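Long-range contact in thermophilic dibenzothiophene desulfurization enzyme C (Paenibacillus sp. A11-2, PDB 5XDC), which probably catalyses the FMNH2- and O2-dependent oxidation of dibenzothiophene to its 5-oxide and then its 5,5-dioxide, as a flavin monooxygenase of the DszC family: residues A186-G200 with S214-L228. Sequence-based numbering, arbitrary orientation.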
ATOM      1  N   ALA B 186       9.037  37.595 -19.555  1.00 15.58           N
ATOM      2  CA  ALA B 186       7.680  37.431 -19.081  1.00 15.59           C
ATOM      3  C   ALA B 186       6.971  38.765 -19.207  1.00 15.14           C
ATOM      4  O   ALA B 186       7.592  39.822 -19.080  1.00 16.63           O
ATOM      5  CB  ALA B 186       7.634  36.942 -17.622  1.00 19.49           C
ATOM      6  N   ALA B 187       5.670  38.706 -19.445  1.00 15.52           N
ATOM      7  CA  ALA B 187       4.879  39.918 -19.608  1.00 16.38           C
ATOM      8  C   ALA B 187       3.435  39.621 -19.255  1.00 16.09           C
ATOM      9  O   ALA B 187       2.997  38.466 -19.239  1.00 17.01           O
ATOM     10  CB  ALA B 187       4.976  40.472 -21.036  1.00 15.44           C
ATOM     11  N   LEU B 188       2.688  40.689 -18.981  1.00 12.93           N
ATOM     12  CA  LEU B 188       1.260  40.603 -18.693  1.00 13.46           C
ATOM     13  C   LEU B 188       0.544  41.451 -19.736  1.00 17.93           C
ATOM     14  O   LEU B 188       0.705  42.681 -19.744  1.00 16.68           O
ATOM     15  CB  LEU B 188       0.950  41.094 -17.277  1.00 14.91           C
ATOM     16  CG  LEU B 188      -0.479  40.860 -16.808  1.00 14.62           C
ATOM     17  CD1 LEU B 188      -0.728  39.406 -16.516  1.00 13.65           C
ATOM     18  CD2 LEU B 188      -0.794  41.666 -15.570  1.00 16.85           C
ATOM     19  N   ILE B 189      -0.220  40.807 -20.621  1.00 14.91           N
ATOM     20  CA  ILE B 189      -0.752  41.495 -21.799  1.00 15.23           C
ATOM     21  C   ILE B 189      -2.238  41.202 -21.941  1.00 16.84           C
ATOM     22  O   ILE B 189      -2.744  40.170 -21.460  1.00 15.64           O
ATOM     23  CB  ILE B 189       0.013  41.103 -23.088  1.00 13.60           C
ATOM     24  CG1 ILE B 189      -0.204  39.626 -23.448  1.00 15.98           C
ATOM     25  CG2 ILE B 189       1.471  41.419 -22.940  1.00 15.89           C
ATOM     26  CD1 ILE B 189       0.254  39.272 -24.849  1.00 16.02           C
ATOM     27  N   PRO B 190      -2.975  42.092 -22.609  1.00 17.38           N
ATOM     28  CA  PRO B 190      -4.378  41.798 -22.930  1.00 16.62           C
ATOM     29  C   PRO B 190      -4.491  40.572 -23.823  1.00 18.21           C
ATOM     30  O   PRO B 190      -3.658  40.343 -24.700  1.00 18.63           O
ATOM     31  CB  PRO B 190      -4.856  43.066 -23.656  1.00 19.74           C
ATOM     32  CG  PRO B 190      -3.861  44.109 -23.354  1.00 23.41           C
ATOM     33  CD  PRO B 190      -2.562  43.417 -23.113  1.00 18.15           C
ATOM     34  N   SER B 191      -5.548  39.787 -23.602  1.00 17.34           N
ATOM     35  CA  SER B 191      -5.750  38.598 -24.413  1.00 17.67           C
ATOM     36  C   SER B 191      -6.233  38.930 -25.820  1.00 21.12           C
ATOM     37  O   SER B 191      -6.157  38.069 -26.698  1.00 22.31           O
ATOM     38  CB  SER B 191      -6.740  37.645 -23.735  1.00 20.07           C
ATOM     39  OG  SER B 191      -7.991  38.268 -23.516  1.00 27.11           O
ATOM     40  N   ASP B 192      -6.723  40.145 -26.060  1.00 17.82           N
ATOM     41  CA  ASP B 192      -7.100  40.567 -27.405  1.00 19.43           C
ATOM     42  C   ASP B 192      -6.046  41.459 -28.060  1.00 23.08           C
ATOM     43  O   ASP B 192      -6.343  42.140 -29.047  1.00 24.52           O
ATOM     44  CB  ASP B 192      -8.461  41.267 -27.385  1.00 24.64           C
ATOM     45  CG  ASP B 192      -8.477  42.521 -26.530  1.00 24.73           C
ATOM     46  OD1 ASP B 192      -7.448  42.873 -25.910  1.00 24.74           O
ATOM     47  OD2 ASP B 192      -9.543  43.168 -26.477  1.00 35.87           O
ATOM     48  N   ARG B 193      -4.825  41.470 -27.540  1.00 19.96           N
ATOM     49  CA  ARG B 193      -3.714  42.088 -28.254  1.00 18.01           C
ATOM     50  C   ARG B 193      -3.622  41.497 -29.655  1.00 21.75           C
ATOM     51  O   ARG B 193      -3.779  40.287 -29.844  1.00 18.90           O
ATOM     52  CB  ARG B 193      -2.414  41.873 -27.476  1.00 16.01           C
ATOM     53  CG  ARG B 193      -1.085  42.240 -28.167  1.00 22.50           C
ATOM     54  CD  ARG B 193      -0.847  43.726 -28.346  1.00 21.07           C
ATOM     55  NE  ARG B 193      -1.268  44.558 -27.217  1.00 16.20           N
ATOM     56  CZ  ARG B 193      -0.560  44.751 -26.103  1.00 14.25           C
ATOM     57  NH1 ARG B 193       0.615  44.161 -25.916  1.00 15.33           N
ATOM     58  NH2 ARG B 193      -1.051  45.549 -25.164  1.00 15.79           N
ATOM     59  N   ALA B 194      -3.398  42.356 -30.647  1.00 23.44           N
ATOM     60  CA  ALA B 194      -3.301  41.893 -32.033  1.00 19.51           C
ATOM     61  C   ALA B 194      -2.296  40.759 -32.158  1.00 14.21           C
ATOM     62  O   ALA B 194      -1.168  40.851 -31.671  1.00 15.71           O
ATOM     63  CB  ALA B 194      -2.893  43.047 -32.956  1.00 19.58           C
ATOM     64  N   GLY B 195      -2.714  39.677 -32.820  1.00 17.95           N
ATOM     65  CA  GLY B 195      -1.851  38.543 -33.046  1.00 20.38           C
ATOM     66  C   GLY B 195      -2.034  37.407 -32.059  1.00 14.99           C
ATOM     67  O   GLY B 195      -1.478  36.326 -32.282  1.00 18.03           O
ATOM     68  N   VAL B 196      -2.776  37.623 -30.979  1.00 17.91           N
ATOM     69  CA  VAL B 196      -3.035  36.574 -29.994  1.00 18.22           C
ATOM     70  C   VAL B 196      -4.257  35.782 -30.436  1.00 15.51           C
ATOM     71  O   VAL B 196      -5.340  36.345 -30.633  1.00 16.42           O
ATOM     72  CB  VAL B 196      -3.243  37.160 -28.592  1.00 16.98           C
ATOM     73  CG1 VAL B 196      -3.650  36.046 -27.602  1.00 15.77           C
ATOM     74  CG2 VAL B 196      -1.969  37.854 -28.111  1.00 19.31           C
ATOM     75  N   GLN B 197      -4.100  34.464 -30.565  1.00 17.19           N
ATOM     76  CA  GLN B 197      -5.225  33.594 -30.896  1.00 14.76           C
ATOM     77  C   GLN B 197      -5.306  32.498 -29.845  1.00 13.78           C
ATOM     78  O   GLN B 197      -4.400  31.664 -29.748  1.00 18.04           O
ATOM     79  CB  GLN B 197      -5.083  32.995 -32.298  1.00 20.53           C
ATOM     80  CG  GLN B 197      -6.213  32.043 -32.682  1.00 27.07           C
ATOM     81  CD  GLN B 197      -7.567  32.721 -32.726  1.00 41.38           C
ATOM     82  OE1 GLN B 197      -7.763  33.705 -33.449  1.00 37.41           O
ATOM     83  NE2 GLN B 197      -8.518  32.195 -31.954  1.00 37.39           N
ATOM     84  N   VAL B 198      -6.369  32.531 -29.050  1.00 16.76           N
ATOM     85  CA  VAL B 198      -6.664  31.469 -28.091  1.00 13.99           C
ATOM     86  C   VAL B 198      -7.351  30.355 -28.865  1.00 15.49           C
ATOM     87  O   VAL B 198      -8.410  30.572 -29.454  1.00 18.41           O
ATOM     88  CB  VAL B 198      -7.549  31.984 -26.952  1.00 17.46           C
ATOM     89  CG1 VAL B 198      -7.888  30.858 -25.981  1.00 17.96           C
ATOM     90  CG2 VAL B 198      -6.858  33.134 -26.238  1.00 18.44           C
ATOM     91  N   ASN B 199      -6.754  29.161 -28.872  1.00 17.14           N
ATOM     92  CA  ASN B 199      -7.182  28.164 -29.853  1.00 16.19           C
ATOM     93  C   ASN B 199      -8.342  27.279 -29.410  1.00 21.06           C
ATOM     94  O   ASN B 199      -8.976  26.660 -30.272  1.00 23.48           O
ATOM     95  CB  ASN B 199      -5.999  27.287 -30.250  1.00 17.73           C
ATOM     96  CG  ASN B 199      -4.976  28.049 -31.056  1.00 18.95           C
ATOM     97  OD1 ASN B 199      -5.331  28.817 -31.954  1.00 20.95           O
ATOM     98  ND2 ASN B 199      -3.709  27.873 -30.723  1.00 16.68           N
ATOM     99  N   GLY B 200      -8.650  27.190 -28.118  1.00 17.17           N
ATOM    100  CA  GLY B 200      -9.795  26.389 -27.706  1.00 23.73           C
ATOM    101  C   GLY B 200      -9.665  24.891 -27.931  1.00 22.68           C
ATOM    102  O   GLY B 200     -10.678  24.191 -27.945  1.00 26.89           O
ATOM    103  N   SER B 214      -3.997  25.525 -26.373  1.00 15.39           N
ATOM    104  CA  SER B 214      -2.857  26.296 -26.833  1.00 17.79           C
ATOM    105  C   SER B 214      -3.257  27.736 -27.157  1.00 14.95           C
ATOM    106  O   SER B 214      -4.433  28.073 -27.315  1.00 15.82           O
ATOM    107  CB  SER B 214      -2.211  25.634 -28.054  1.00 19.22           C
ATOM    108  OG  SER B 214      -3.120  25.551 -29.121  1.00 18.58           O
ATOM    109  N   VAL B 215      -2.239  28.585 -27.219  1.00 15.79           N
ATOM    110  CA  VAL B 215      -2.367  29.976 -27.637  1.00 14.17           C
ATOM    111  C   VAL B 215      -1.307  30.216 -28.694  1.00 13.66           C
ATOM    112  O   VAL B 215      -0.136  29.878 -28.491  1.00 15.76           O
ATOM    113  CB  VAL B 215      -2.187  30.960 -26.466  1.00 16.37           C
ATOM    114  CG1 VAL B 215      -2.154  32.413 -26.977  1.00 18.22           C
ATOM    115  CG2 VAL B 215      -3.293  30.782 -25.448  1.00 16.83           C
ATOM    116  N   THR B 216      -1.713  30.795 -29.821  1.00 15.62           N
ATOM    117  CA  THR B 216      -0.807  31.065 -30.922  1.00 14.50           C
ATOM    118  C   THR B 216      -0.533  32.556 -30.963  1.00 13.96           C
ATOM    119  O   THR B 216      -1.476  33.358 -30.965  1.00 16.39           O
ATOM    120  CB  THR B 216      -1.392  30.600 -32.260  1.00 19.49           C
ATOM    121  OG1 THR B 216      -1.555  29.169 -32.232  1.00 18.15           O
ATOM    122  CG2 THR B 216      -0.447  30.966 -33.402  1.00 19.75           C
ATOM    123  N   PHE B 217       0.746  32.912 -30.948  1.00 16.35           N
ATOM    124  CA  PHE B 217       1.190  34.301 -31.037  1.00 14.76           C
ATOM    125  C   PHE B 217       1.720  34.538 -32.445  1.00 16.95           C
ATOM    126  O   PHE B 217       2.716  33.923 -32.843  1.00 16.32           O
ATOM    127  CB  PHE B 217       2.284  34.596 -30.008  1.00 17.61           C
ATOM    128  CG  PHE B 217       1.859  34.371 -28.579  1.00 15.61           C
ATOM    129  CD1 PHE B 217       1.909  33.113 -28.019  1.00 17.89           C
ATOM    130  CD2 PHE B 217       1.404  35.426 -27.801  1.00 20.07           C
ATOM    131  CE1 PHE B 217       1.517  32.905 -26.710  1.00 18.99           C
ATOM    132  CE2 PHE B 217       1.002  35.221 -26.485  1.00 19.96           C
ATOM    133  CZ  PHE B 217       1.057  33.961 -25.945  1.00 19.37           C
ATOM    134  N   SER B 218       1.061  35.424 -33.189  1.00 18.54           N
ATOM    135  CA  SER B 218       1.501  35.803 -34.529  1.00 17.65           C
ATOM    136  C   SER B 218       1.918  37.272 -34.533  1.00 16.55           C
ATOM    137  O   SER B 218       1.073  38.155 -34.657  1.00 18.18           O
ATOM    138  CB  SER B 218       0.385  35.554 -35.536  1.00 23.11           C
ATOM    139  OG  SER B 218       0.110  34.175 -35.619  1.00 28.80           O
ATOM    140  N   GLY B 219       3.218  37.517 -34.422  1.00 18.06           N
ATOM    141  CA  GLY B 219       3.719  38.883 -34.447  1.00 20.11           C
ATOM    142  C   GLY B 219       3.151  39.744 -33.339  1.00 17.88           C
ATOM    143  O   GLY B 219       2.863  40.929 -33.552  1.00 18.56           O
ATOM    144  N   VAL B 220       2.995  39.175 -32.148  1.00 16.76           N
ATOM    145  CA  VAL B 220       2.377  39.876 -31.029  1.00 14.91           C
ATOM    146  C   VAL B 220       3.402  40.824 -30.422  1.00 14.84           C
ATOM    147  O   VAL B 220       4.489  40.403 -30.017  1.00 16.69           O
ATOM    148  CB  VAL B 220       1.857  38.872 -29.987  1.00 16.76           C
ATOM    149  CG1 VAL B 220       1.444  39.553 -28.715  1.00 17.89           C
ATOM    150  CG2 VAL B 220       0.668  38.136 -30.567  1.00 14.94           C
ATOM    151  N   VAL B 221       3.072  42.110 -30.367  1.00 16.19           N
ATOM    152  CA  VAL B 221       3.973  43.090 -29.761  1.00 14.77           C
ATOM    153  C   VAL B 221       3.631  43.218 -28.283  1.00 12.69           C
ATOM    154  O   VAL B 221       2.468  43.443 -27.930  1.00 16.35           O
ATOM    155  CB  VAL B 221       3.872  44.454 -30.463  1.00 14.80           C
ATOM    156  CG1 VAL B 221       4.900  45.413 -29.866  1.00 15.91           C
ATOM    157  CG2 VAL B 221       4.085  44.310 -31.947  1.00 18.36           C
ATOM    158  N   VAL B 222       4.623  43.031 -27.411  1.00 16.28           N
ATOM    159  CA  VAL B 222       4.456  43.358 -26.000  1.00 16.69           C
ATOM    160  C   VAL B 222       5.345  44.553 -25.682  1.00 12.85           C
ATOM    161  O   VAL B 222       6.534  44.588 -26.040  1.00 13.99           O
ATOM    162  CB  VAL B 222       4.690  42.154 -25.060  1.00 29.48           C
ATOM    163  CG1 VAL B 222       4.688  40.835 -25.790  1.00 27.67           C
ATOM    164  CG2 VAL B 222       5.878  42.308 -24.158  1.00 33.41           C
ATOM    165  N   TYR B 223       4.750  45.535 -25.052  1.00 15.52           N
ATOM    166  CA  TYR B 223       5.327  46.855 -24.885  1.00 16.22           C
ATOM    167  C   TYR B 223       6.140  46.914 -23.606  1.00 19.16           C
ATOM    168  O   TYR B 223       5.985  46.064 -22.715  1.00 17.93           O
ATOM    169  CB  TYR B 223       4.212  47.896 -24.884  1.00 17.54           C
ATOM    170  CG  TYR B 223       3.387  47.833 -26.160  1.00 15.82           C
ATOM    171  CD1 TYR B 223       3.964  48.132 -27.390  1.00 15.82           C
ATOM    172  CD2 TYR B 223       2.066  47.429 -26.139  1.00 14.99           C
ATOM    173  CE1 TYR B 223       3.219  48.053 -28.568  1.00 14.21           C
ATOM    174  CE2 TYR B 223       1.318  47.346 -27.310  1.00 18.96           C
ATOM    175  CZ  TYR B 223       1.910  47.653 -28.515  1.00 17.24           C
ATOM    176  OH  TYR B 223       1.164  47.565 -29.675  1.00 17.92           O
ATOM    177  N   PRO B 224       7.043  47.887 -23.488  1.00 16.93           N
ATOM    178  CA  PRO B 224       8.006  47.825 -22.383  1.00 16.57           C
ATOM    179  C   PRO B 224       7.357  47.933 -21.028  1.00 15.21           C
ATOM    180  O   PRO B 224       7.903  47.388 -20.055  1.00 19.05           O
ATOM    181  CB  PRO B 224       8.945  49.006 -22.672  1.00 19.76           C
ATOM    182  CG  PRO B 224       8.813  49.218 -24.152  1.00 18.05           C
ATOM    183  CD  PRO B 224       7.370  48.979 -24.423  1.00 15.80           C
ATOM    184  N   ASP B 225       6.207  48.597 -20.923  1.00 14.38           N
ATOM    185  CA  ASP B 225       5.553  48.738 -19.629  1.00 14.26           C
ATOM    186  C   ASP B 225       4.797  47.477 -19.235  1.00 21.27           C
ATOM    187  O   ASP B 225       4.236  47.431 -18.133  1.00 18.23           O
ATOM    188  CB  ASP B 225       4.616  49.958 -19.613  1.00 20.56           C
ATOM    189  CG  ASP B 225       3.528  49.899 -20.671  1.00 22.44           C
ATOM    190  OD1 ASP B 225       3.791  49.391 -21.774  1.00 20.81           O
ATOM    191  OD2 ASP B 225       2.409  50.387 -20.400  1.00 21.90           O
ATOM    192  N   GLU B 226       4.789  46.455 -20.096  1.00 18.46           N
ATOM    193  CA  GLU B 226       4.133  45.184 -19.801  1.00 16.97           C
ATOM    194  C   GLU B 226       5.118  44.092 -19.405  1.00 14.38           C
ATOM    195  O   GLU B 226       4.691  43.032 -18.929  1.00 15.92           O
ATOM    196  CB  GLU B 226       3.312  44.736 -21.023  1.00 14.42           C
ATOM    197  CG  GLU B 226       2.223  45.733 -21.391  1.00 12.83           C
ATOM    198  CD  GLU B 226       1.537  45.456 -22.729  1.00 17.40           C
ATOM    199  OE1 GLU B 226       2.197  44.925 -23.655  1.00 16.28           O
ATOM    200  OE2 GLU B 226       0.333  45.788 -22.837  1.00 19.96           O
ATOM    201  N   LEU B 227       6.409  44.316 -19.611  1.00 16.36           N
ATOM    202  CA  LEU B 227       7.431  43.345 -19.265  1.00 16.79           C
ATOM    203  C   LEU B 227       7.601  43.230 -17.756  1.00 21.08           C
ATOM    204  O   LEU B 227       7.540  44.220 -17.016  1.00 18.09           O
ATOM    205  CB  LEU B 227       8.750  43.738 -19.914  1.00 18.63           C
ATOM    206  CG  LEU B 227       8.668  43.784 -21.437  1.00 20.04           C
ATOM    207  CD1 LEU B 227       9.878  44.490 -21.997  1.00 25.64           C
ATOM    208  CD2 LEU B 227       8.575  42.395 -21.986  1.00 22.85           C
ATOM    209  N   LEU B 228       7.806  41.998 -17.304  1.00 16.04           N
ATOM    210  CA  LEU B 228       7.982  41.686 -15.891  1.00 16.66           C
ATOM    211  C   LEU B 228       9.461  41.421 -15.669  1.00 19.63           C
ATOM    212  O   LEU B 228       9.978  40.355 -16.024  1.00 19.01           O
ATOM    213  CB  LEU B 228       7.124  40.493 -15.496  1.00 15.27           C
ATOM    214  CG  LEU B 228       5.630  40.734 -15.649  1.00 15.70           C
ATOM    215  CD1 LEU B 228       4.865  39.417 -15.566  1.00 20.19           C
ATOM    216  CD2 LEU B 228       5.158  41.726 -14.602  1.00 15.79           C
TER
HETATM  217  O   HOH W   1      11.056  39.632 -18.543  1.00 22.93           O
HETATM  218  O   HOH W   2       0.543  42.956 -31.548  1.00 17.73           O
HETATM  219  O   HOH W   3      -2.200  34.115 -33.844  1.00 22.73           O
HETATM  220  O   HOH W   4      -6.698  27.508 -25.843  1.00 19.81           O
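R193 and E226 meet head-on as a bidentate salt bridge that pins the loop between two beta pairings, A187 with L227 and strands 196-198 with 215-217, to the turn after strand 220-222 in the middle, beta-sheet domain of this acyl-CoA dehydrogenase-like fold. It illustrates how one ion pair can fasten a loop that carries a chain from one sheet to the next. The guanidinium and carboxylate lie nearly coplanar, 14° apart; NH1 of R193 reaches OE1 of E226 at 2.9 Å, NH2 reaches OE2 at 2.7 Å, and each oxygen offers its syn lone pair. NH1 also bonds V221 O at 2.8 Å, less straight, while CE2 of Y223 lies 3.4 Å above the guanidinium plane, over its centre. E226 is fixed in turn, since the backbone N of Y223 bonds OE1 from above the carboxylate plane. With CG opposite the backbone N (chi1 170°), the arginine chain lays CG against CG1 of V220; bends at chi2 and chi3 then swing the guanidinium to E226. Shortening this side chain to an alanine is likely to leave the E226 carboxylate without its charged mate and V221 O without this donor.

On one side of this clasp A187 and L227 form a single bridge, with L188 N donating to E226 O and L228 N to A186 O. On the other, strands 196-198 and 215-217 run antiparallel, Q197 and T216 being the hydrogen-bonded pair; strand 155-156 flanks 215-217 across from 196-198. V196, on the same face as V215 and F217, sets CG2 3.6 Å from CG2 of V220, beyond the corner at S218 and G219. At the far end the N199 amide bridges two hydroxyls: ND2 donates to S214 OG, which also bonds D201, and, at 2.9 Å and 174°, to T216 OG1, almost exactly in the amide plane.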